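Local coordinates for EtuB protein (Clostridium kluyveri DSM 555, PDB 3IO0) that probably serves as a trimeric shell building block, with tandem BMC domains, for a bacterial microcompartment associated with ethanol utilisation, at residues L72-H82 / V182-L190; T63-E71 / S131-G139. One frame throughout, in Å; residues are numbered along the deposited sequence.

Interaction 1: residues L72-H82 / V182-L190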
loop_
_atom_site.group_PDB
_atom_site.type_symbol
_atom_site.label_atom_id
_atom_site.label_comp_id
_atom_site.label_asym_id
_atom_site.label_seq_id
_atom_site.Cartn_x
_atom_site.Cartn_y
_atom_site.Cartn_z
ATOM N N LEU A 72 -5.585 -3.257 9.314
ATOM C CA LEU A 72 -5.626 -2.007 8.549
ATOM C C LEU A 72 -4.930 -2.102 7.188
ATOM O O LEU A 72 -3.715 -1.974 7.139
ATOM C CB LEU A 72 -4.890 -0.923 9.338
ATOM C CG LEU A 72 -5.424 -0.132 10.542
ATOM C CD1 LEU A 72 -6.601 -0.769 11.243
ATOM C CD2 LEU A 72 -4.295 0.114 11.543
ATOM N N PRO A 73 -5.685 -2.295 6.074
ATOM C CA PRO A 73 -5.143 -1.856 4.739
ATOM C C PRO A 73 -5.147 -0.363 5.001
ATOM O O PRO A 73 -5.551 -0.047 6.104
ATOM C CB PRO A 73 -6.247 -2.250 3.764
ATOM C CG PRO A 73 -7.503 -2.517 4.618
ATOM C CD PRO A 73 -7.052 -2.857 5.999
ATOM N N ARG A 74 -4.787 0.620 4.178
ATOM C CA ARG A 74 -4.090 0.779 2.893
ATOM C C ARG A 74 -5.033 0.807 1.761
ATOM O O ARG A 74 -4.929 0.060 0.792
ATOM C CB ARG A 74 -2.753 0.116 2.629
ATOM C CG ARG A 74 -1.891 1.124 1.751
ATOM C CD ARG A 74 -1.870 2.574 2.364
ATOM N NE ARG A 74 -1.486 3.688 1.477
ATOM C CZ ARG A 74 -2.299 4.690 1.109
ATOM N NH1 ARG A 74 -3.562 4.728 1.523
ATOM N NH2 ARG A 74 -1.872 5.658 0.308
ATOM N N ASP A 75 -5.956 1.744 1.933
ATOM C CA ASP A 75 -7.072 1.911 1.066
ATOM C C ASP A 75 -7.268 3.411 0.954
ATOM O O ASP A 75 -6.286 4.147 0.735
ATOM C CB ASP A 75 -8.278 1.238 1.693
ATOM C CG ASP A 75 -9.286 0.823 0.667
ATOM O OD1 ASP A 75 -9.356 1.468 -0.407
ATOM O OD2 ASP A 75 -10.010 -0.153 0.925
ATOM N N THR A 76 -8.527 3.844 1.049
ATOM C CA THR A 76 -8.880 5.178 1.505
ATOM C C THR A 76 -8.854 6.347 0.537
ATOM O O THR A 76 -8.712 7.452 1.004
ATOM C CB THR A 76 -7.968 5.617 2.684
ATOM O OG1 THR A 76 -8.680 6.495 3.556
ATOM C CG2 THR A 76 -6.749 6.343 2.179
ATOM N N LYS A 77 -9.016 6.207 -0.769
ATOM C CA LYS A 77 -9.431 5.050 -1.478
ATOM C C LYS A 77 -8.978 5.409 -2.903
ATOM O O LYS A 77 -9.819 5.728 -3.735
ATOM C CB LYS A 77 -10.954 4.994 -1.387
ATOM C CG LYS A 77 -11.616 3.837 -2.050
ATOM C CD LYS A 77 -12.806 4.314 -2.878
ATOM C CE LYS A 77 -14.119 4.348 -2.111
ATOM N NZ LYS A 77 -15.284 4.373 -3.063
ATOM N N GLY A 78 -7.670 5.530 -3.170
ATOM C CA GLY A 78 -6.616 5.873 -2.197
ATOM C C GLY A 78 -6.021 7.212 -2.619
ATOM O O GLY A 78 -6.552 7.815 -3.515
ATOM N N GLY A 79 -4.969 7.736 -1.983
ATOM C CA GLY A 79 -4.446 7.311 -0.660
ATOM C C GLY A 79 -5.283 8.155 0.255
ATOM O O GLY A 79 -6.424 8.381 -0.091
ATOM N N ALA A 80 -4.780 8.647 1.389
ATOM C CA ALA A 80 -3.445 8.408 1.921
ATOM C C ALA A 80 -3.445 7.595 3.243
ATOM O O ALA A 80 -2.385 7.418 3.847
ATOM C CB ALA A 80 -2.746 9.750 2.142
ATOM N N GLY A 81 -4.615 7.112 3.681
ATOM C CA GLY A 81 -4.775 6.394 4.956
ATOM C C GLY A 81 -5.145 4.920 4.860
ATOM O O GLY A 81 -4.873 4.248 3.855
ATOM N N HIS A 82 -5.734 4.411 5.934
ATOM C CA HIS A 82 -6.314 3.065 5.990
ATOM C C HIS A 82 -7.835 3.222 5.693
ATOM O O HIS A 82 -8.327 4.348 5.789
ATOM C CB HIS A 82 -6.076 2.532 7.394
ATOM C CG HIS A 82 -4.641 2.579 7.839
ATOM N ND1 HIS A 82 -4.161 3.531 8.711
ATOM C CD2 HIS A 82 -3.591 1.764 7.567
ATOM C CE1 HIS A 82 -2.880 3.310 8.950
ATOM N NE2 HIS A 82 -2.509 2.243 8.265
ATOM N N VAL A 182 4.062 0.332 12.361
ATOM C CA VAL A 182 2.803 0.558 13.064
ATOM C C VAL A 182 1.685 0.848 12.064
ATOM O O VAL A 182 0.534 0.514 12.308
ATOM C CB VAL A 182 2.925 1.710 14.093
ATOM C CG1 VAL A 182 1.563 2.064 14.715
ATOM C CG2 VAL A 182 3.941 1.360 15.168
ATOM N N LEU A 183 2.033 1.462 10.936
ATOM C CA LEU A 183 1.042 1.835 9.927
ATOM C C LEU A 183 1.276 1.068 8.638
ATOM O O LEU A 183 2.408 0.717 8.322
ATOM C CB LEU A 183 1.098 3.338 9.627
ATOM C CG LEU A 183 1.232 4.374 10.747
ATOM C CD1 LEU A 183 1.253 5.743 10.111
ATOM C CD2 LEU A 183 0.129 4.274 11.795
ATOM N N SER A 184 0.215 0.839 7.883
ATOM C CA SER A 184 0.311 0.086 6.647
ATOM C C SER A 184 0.820 0.909 5.473
ATOM O O SER A 184 0.180 0.940 4.417
ATOM C CB SER A 184 -1.050 -0.503 6.300
ATOM O OG SER A 184 -1.481 -1.365 7.330
ATOM N N TYR A 185 1.972 1.558 5.647
ATOM C CA TYR A 185 2.572 2.394 4.595
ATOM C C TYR A 185 1.672 3.538 4.135
ATOM O O TYR A 185 1.574 3.826 2.937
ATOM C CB TYR A 185 2.933 1.567 3.361
ATOM C CG TYR A 185 3.853 0.407 3.583
ATOM C CD1 TYR A 185 4.793 0.413 4.604
ATOM C CD2 TYR A 185 3.817 -0.685 2.728
ATOM C CE1 TYR A 185 5.650 -0.652 4.793
ATOM C CE2 TYR A 185 4.678 -1.755 2.907
ATOM C CZ TYR A 185 5.582 -1.731 3.944
ATOM O OH TYR A 185 6.426 -2.787 4.114
ATOM N N THR A 186 1.003 4.177 5.083
ATOM C CA THR A 186 0.157 5.319 4.781
ATOM C C THR A 186 1.030 6.566 4.813
ATOM O O THR A 186 2.125 6.549 5.374
ATOM C CB THR A 186 -1.015 5.411 5.778
ATOM O OG1 THR A 186 -0.514 5.438 7.116
ATOM C CG2 THR A 186 -1.918 4.194 5.630
ATOM N N ASN A 187 0.586 7.646 4.191
ATOM C CA ASN A 187 1.376 8.866 4.266
ATOM C C ASN A 187 0.961 9.700 5.480
ATOM O O ASN A 187 0.537 10.846 5.345
ATOM C CB ASN A 187 1.291 9.663 2.967
ATOM C CG ASN A 187 2.475 10.591 2.776
ATOM O OD1 ASN A 187 3.033 11.125 3.741
ATOM N ND2 ASN A 187 2.862 10.800 1.526
ATOM N N GLU A 188 1.098 9.110 6.664
ATOM C CA GLU A 188 0.641 9.736 7.898
ATOM C C GLU A 188 1.669 9.630 9.008
ATOM O O GLU A 188 2.489 8.706 9.024
ATOM C CB GLU A 188 -0.625 9.047 8.402
ATOM C CG GLU A 188 -1.812 9.025 7.460
ATOM C CD GLU A 188 -2.814 7.954 7.852
ATOM O OE1 GLU A 188 -2.380 6.865 8.288
ATOM O OE2 GLU A 188 -4.036 8.191 7.730
ATOM N N ILE A 189 1.615 10.581 9.940
ATOM C CA ILE A 189 2.134 10.364 11.296
ATOM C C ILE A 189 0.935 10.190 12.226
ATOM O O ILE A 189 0.048 11.040 12.264
ATOM C CB ILE A 189 3.054 11.511 11.787
ATOM C CG1 ILE A 189 4.391 11.485 11.043
ATOM C CG2 ILE A 189 3.274 11.433 13.293
ATOM C CD1 ILE A 189 5.302 10.351 11.442
ATOM N N LEU A 190 0.901 9.069 12.945
ATOM C CA LEU A 190 -0.166 8.790 13.905
ATOM C C LEU A 190 0.347 8.802 15.337
ATOM O O LEU A 190 1.444 8.325 15.619
ATOM C CB LEU A 190 -0.842 7.453 13.603
ATOM C CG LEU A 190 -1.964 6.988 14.539
ATOM C CD1 LEU A 190 -3.189 6.515 13.754
ATOM C CD2 LEU A 190 -1.470 5.922 15.489
#
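His82 reaches across to the 182-190 segment and shows how one imidazole can serve as both acceptor and packing surface. Its CG lies anti to the carbonyl carbon (chi1 -54°), which carries NE2 to the backbone N of Ser184. Ser184 N donates to His82 NE2 at 3.1 Å, nearly straight (164°) and in the ring plane. Thr186 CG2 sits over one face, 3.5 Å from the His82 centroid, a CH-pi contact; Leu72 CG lies over the opposite face. Thr186 OG1 turns to Glu188 OE1 at 2.6 Å, meeting it from above the carboxylate plane. A second bond across the contact joins Asn187 N to Ala80 O at 3.0 Å, in the carbonyl plane. Arg74 lays its CD against Ser184 O (3.3 Å), while NH1 makes a weak bond to Gly81 O and NH2 bonds Arg74 O of the second subunit. Asn187 ND2 is taken by Asp75 OD2 and Ala45 O of that subunit, and its OD1 by Ala154 N. This buried junction between the chain's two BMC repeats joins the loop between strands 66-71 and 84-90 to the approach to strand 189-195, with Ala80 and Glu188 packed on strands 120-127 and 145-152.

Interaction 2: residues T63-E71 / S131-G139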
loop_
_atom_site.group_PDB
_atom_site.type_symbol
_atom_site.label_atom_id
_atom_site.label_comp_id
_atom_site.label_asym_id
_atom_site.label_seq_id
_atom_site.Cartn_x
_atom_site.Cartn_y
_atom_site.Cartn_z
ATOM N N THR A 63 -22.179 -4.769 24.515
ATOM C CA THR A 63 -22.574 -6.131 24.141
ATOM C C THR A 63 -21.678 -7.219 24.717
ATOM O O THR A 63 -20.581 -6.955 25.245
ATOM C CB THR A 63 -22.537 -6.322 22.627
ATOM O OG1 THR A 63 -21.216 -6.015 22.156
ATOM C CG2 THR A 63 -23.575 -5.433 21.925
ATOM N N ASN A 64 -22.144 -8.455 24.588
ATOM C CA ASN A 64 -21.361 -9.588 25.024
ATOM C C ASN A 64 -20.447 -10.082 23.902
ATOM O O ASN A 64 -20.546 -11.238 23.454
ATOM C CB ASN A 64 -22.271 -10.709 25.528
ATOM C CG ASN A 64 -21.506 -11.798 26.260
ATOM O OD1 ASN A 64 -20.307 -11.682 26.515
ATOM N ND2 ASN A 64 -22.200 -12.858 26.601
ATOM N N THR A 65 -19.547 -9.213 23.454
ATOM C CA THR A 65 -18.644 -9.571 22.364
ATOM C C THR A 65 -17.152 -9.438 22.716
ATOM O O THR A 65 -16.775 -8.840 23.729
ATOM C CB THR A 65 -18.967 -8.764 21.112
ATOM O OG1 THR A 65 -19.123 -7.391 21.478
ATOM C CG2 THR A 65 -20.263 -9.256 20.490
ATOM N N GLU A 66 -16.304 -10.030 21.885
ATOM C CA GLU A 66 -14.862 -9.906 22.055
ATOM C C GLU A 66 -14.230 -9.614 20.697
ATOM O O GLU A 66 -14.899 -9.700 19.662
ATOM C CB GLU A 66 -14.279 -11.171 22.666
ATOM C CG GLU A 66 -14.675 -11.413 24.104
ATOM C CD GLU A 66 -13.884 -12.558 24.729
ATOM O OE1 GLU A 66 -13.680 -13.592 24.046
ATOM O OE2 GLU A 66 -13.463 -12.422 25.902
ATOM N N VAL A 67 -12.951 -9.253 20.702
ATOM C CA VAL A 67 -12.293 -8.823 19.484
ATOM C C VAL A 67 -11.473 -9.967 18.905
ATOM O O VAL A 67 -10.523 -10.444 19.526
ATOM C CB VAL A 67 -11.426 -7.580 19.743
ATOM C CG1 VAL A 67 -10.529 -7.283 18.554
ATOM C CG2 VAL A 67 -12.307 -6.374 20.083
ATOM N N ALA A 68 -11.859 -10.421 17.720
ATOM C CA ALA A 68 -11.139 -11.486 17.040
ATOM C C ALA A 68 -9.939 -10.906 16.302
ATOM O O ALA A 68 -8.818 -11.374 16.464
ATOM C CB ALA A 68 -12.054 -12.224 16.089
ATOM N N THR A 69 -10.160 -9.871 15.504
ATOM C CA THR A 69 -9.058 -9.284 14.763
ATOM C C THR A 69 -9.332 -7.841 14.360
ATOM O O THR A 69 -10.458 -7.496 14.012
ATOM C CB THR A 69 -8.676 -10.160 13.531
ATOM O OG1 THR A 69 -7.472 -9.666 12.947
ATOM C CG2 THR A 69 -9.751 -10.140 12.484
ATOM N N ILE A 70 -8.305 -6.997 14.440
ATOM C CA ILE A 70 -8.375 -5.638 13.902
ATOM C C ILE A 70 -7.205 -5.442 12.945
ATOM O O ILE A 70 -6.063 -5.426 13.379
ATOM C CB ILE A 70 -8.276 -4.578 15.010
ATOM C CG1 ILE A 70 -9.304 -4.840 16.108
ATOM C CG2 ILE A 70 -8.412 -3.171 14.423
ATOM C CD1 ILE A 70 -8.939 -4.205 17.431
ATOM N N GLU A 71 -7.491 -5.292 11.654
ATOM C CA GLU A 71 -6.450 -5.104 10.639
ATOM C C GLU A 71 -6.682 -3.857 9.784
ATOM O O GLU A 71 -7.828 -3.450 9.554
ATOM C CB GLU A 71 -6.347 -6.336 9.753
ATOM C CG GLU A 71 -6.325 -7.635 10.536
ATOM C CD GLU A 71 -6.102 -8.864 9.674
ATOM O OE1 GLU A 71 -5.413 -8.765 8.635
ATOM O OE2 GLU A 71 -6.616 -9.940 10.044
ATOM N N SER A 131 -11.972 0.817 25.536
ATOM C CA SER A 131 -12.032 -0.598 25.878
ATOM C C SER A 131 -11.440 -1.528 24.804
ATOM O O SER A 131 -10.532 -1.139 24.069
ATOM C CB SER A 131 -13.431 -1.016 26.393
ATOM O OG SER A 131 -14.235 -1.603 25.392
ATOM N N LEU A 132 -11.952 -2.752 24.733
ATOM C CA LEU A 132 -11.330 -3.848 23.990
ATOM C C LEU A 132 -10.727 -3.514 22.629
ATOM O O LEU A 132 -9.660 -4.040 22.291
ATOM C CB LEU A 132 -12.311 -4.998 23.842
ATOM C CG LEU A 132 -12.727 -5.649 25.149
ATOM C CD1 LEU A 132 -14.072 -6.321 24.967
ATOM C CD2 LEU A 132 -11.678 -6.650 25.570
ATOM N N ILE A 133 -11.390 -2.663 21.846
ATOM C CA ILE A 133 -10.845 -2.309 20.535
ATOM C C ILE A 133 -9.459 -1.678 20.666
ATOM O O ILE A 133 -8.477 -2.228 20.149
ATOM C CB ILE A 133 -11.779 -1.408 19.712
ATOM C CG1 ILE A 133 -13.008 -2.199 19.263
ATOM C CG2 ILE A 133 -11.049 -0.845 18.484
ATOM C CD1 ILE A 133 -12.750 -3.192 18.136
ATOM N N PHE A 134 -9.377 -0.556 21.383
ATOM C CA PHE A 134 -8.144 0.209 21.464
ATOM C C PHE A 134 -7.115 -0.457 22.341
ATOM O O PHE A 134 -5.920 -0.181 22.221
ATOM C CB PHE A 134 -8.424 1.626 21.934
ATOM C CG PHE A 134 -9.391 2.354 21.065
ATOM C CD1 PHE A 134 -9.133 2.516 19.709
ATOM C CD2 PHE A 134 -10.574 2.861 21.592
ATOM C CE1 PHE A 134 -10.035 3.176 18.888
ATOM C CE2 PHE A 134 -11.484 3.535 20.781
ATOM C CZ PHE A 134 -11.215 3.694 19.425
ATOM N N GLU A 135 -7.568 -1.352 23.210
ATOM C CA GLU A 135 -6.638 -2.189 23.956
ATOM C C GLU A 135 -5.919 -3.167 23.029
ATOM O O GLU A 135 -4.718 -3.377 23.152
ATOM C CB GLU A 135 -7.352 -2.955 25.046
ATOM C CG GLU A 135 -8.062 -2.089 26.027
ATOM C CD GLU A 135 -8.660 -2.905 27.134
ATOM O OE1 GLU A 135 -9.500 -2.362 27.869
ATOM O OE2 GLU A 135 -8.292 -4.095 27.264
ATOM N N LYS A 136 -6.651 -3.762 22.096
ATOM C CA LYS A 136 -6.044 -4.695 21.165
ATOM C C LYS A 136 -5.226 -3.965 20.082
ATOM O O LYS A 136 -4.142 -4.416 19.708
ATOM C CB LYS A 136 -7.108 -5.626 20.565
ATOM C CG LYS A 136 -6.575 -6.725 19.645
ATOM C CD LYS A 136 -7.019 -8.092 20.157
ATOM C CE LYS A 136 -7.195 -9.120 19.035
ATOM N NZ LYS A 136 -5.916 -9.486 18.348
ATOM N N ALA A 137 -5.734 -2.837 19.595
ATOM C CA ALA A 137 -5.106 -2.151 18.471
ATOM C C ALA A 137 -3.834 -1.420 18.887
ATOM O O ALA A 137 -2.858 -1.402 18.151
ATOM C CB ALA A 137 -6.088 -1.175 17.816
ATOM N N PHE A 138 -3.852 -0.835 20.081
ATOM C CA PHE A 138 -2.852 0.144 20.465
ATOM C C PHE A 138 -2.280 -0.095 21.836
ATOM O O PHE A 138 -1.314 0.563 22.220
ATOM C CB PHE A 138 -3.484 1.521 20.489
ATOM C CG PHE A 138 -3.959 1.995 19.164
ATOM C CD1 PHE A 138 -3.083 2.108 18.096
ATOM C CD2 PHE A 138 -5.279 2.380 18.996
ATOM C CE1 PHE A 138 -3.518 2.575 16.862
ATOM C CE2 PHE A 138 -5.733 2.850 17.768
ATOM C CZ PHE A 138 -4.849 2.949 16.693
ATOM N N GLY A 139 -2.888 -1.006 22.585
ATOM C CA GLY A 139 -2.507 -1.213 23.970
ATOM C C GLY A 139 -2.883 -0.013 24.816
ATOM O O GLY A 139 -2.164 0.355 25.746
#
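Lys136 lies along Ile70 and Val67, and it illustrates how the aliphatic part of a lysine can extend an apolar seam. Its CB faces the strand and meets Ile70 CD1 at 3.9 Å. With CG anti to the backbone N (chi1 -176°), the chain leaves the helix over the strand, and CG lies about equally far from Ile70 CD1 and Val67 CG1. The bend at chi2 then sets CD 3.9 Å from Val67 CG1. CE comes over the backbone, 3.6 Å from Val67 O and a little farther from Ala68 O. At the tip, Lys136 NZ is 3.9 Å from Ala68 O, too long for a hydrogen bond, so the lysine contributes packing here.

The strand is 66-71, within this chain an outermost strand of the first antiparallel sheet in this tandem pair of circularly permuted BMC domains; helix 132-138 follows strand 120-127 of the second sheet. A classic beta bulge, Ala68 and Thr69 facing Val87, lies between Val67 and Ile70. The extra residue lets these two, three apart in sequence, both point at the helix, which runs at 35° to the strand with the axes 8.8 Å apart.

Val67 divides its two methyls: while CG1 takes the lysine, CG2 touches Ile133 CD1 at 3.8 Å and, in another direction, Leu132 CB. The Val67 and Ile133 side chains cross at about a right angle. Ile70 uses its far methyl, CD1, which packs against Ile133 CD1 at 4.0 Å and Ala137 CB at 4.2 Å and also rests on the backbone carbonyl of Ile133. Leu132, at the exposed margin, reaches back with CD1 to the carbonyl of Thr65. Behind the helix start, Asp57 of helix 50-61 accepts hydrogen bonds from the backbone N of both Ser131 and Ile133.

How the interactions relate
Interactions 1 and 2 use consecutive pieces of chain: strand 66-71 runs directly into the 72-82 loop, and their partners, 131-139 and 182-190, follow in the same order, so the contacts interleave along the sequence. Both join the first BMC repeat to the second. Their centres are about 20 Å apart, yet they touch where Leu190 CD2 packs on Phe138 CE1 at 4.2 Å. The division of labour differs: interaction 1 is buried and held largely by polar bonds, and its Arg74 and Tyr185 meet their own copies in the neighbouring subunits, consistent with a place near the trimer's threefold axis. Interaction 2 is apolar and partly exposed; the end of its strand, Glu71, which takes no part in the contact, hydrogen-bonds Ser177 of the third subunit.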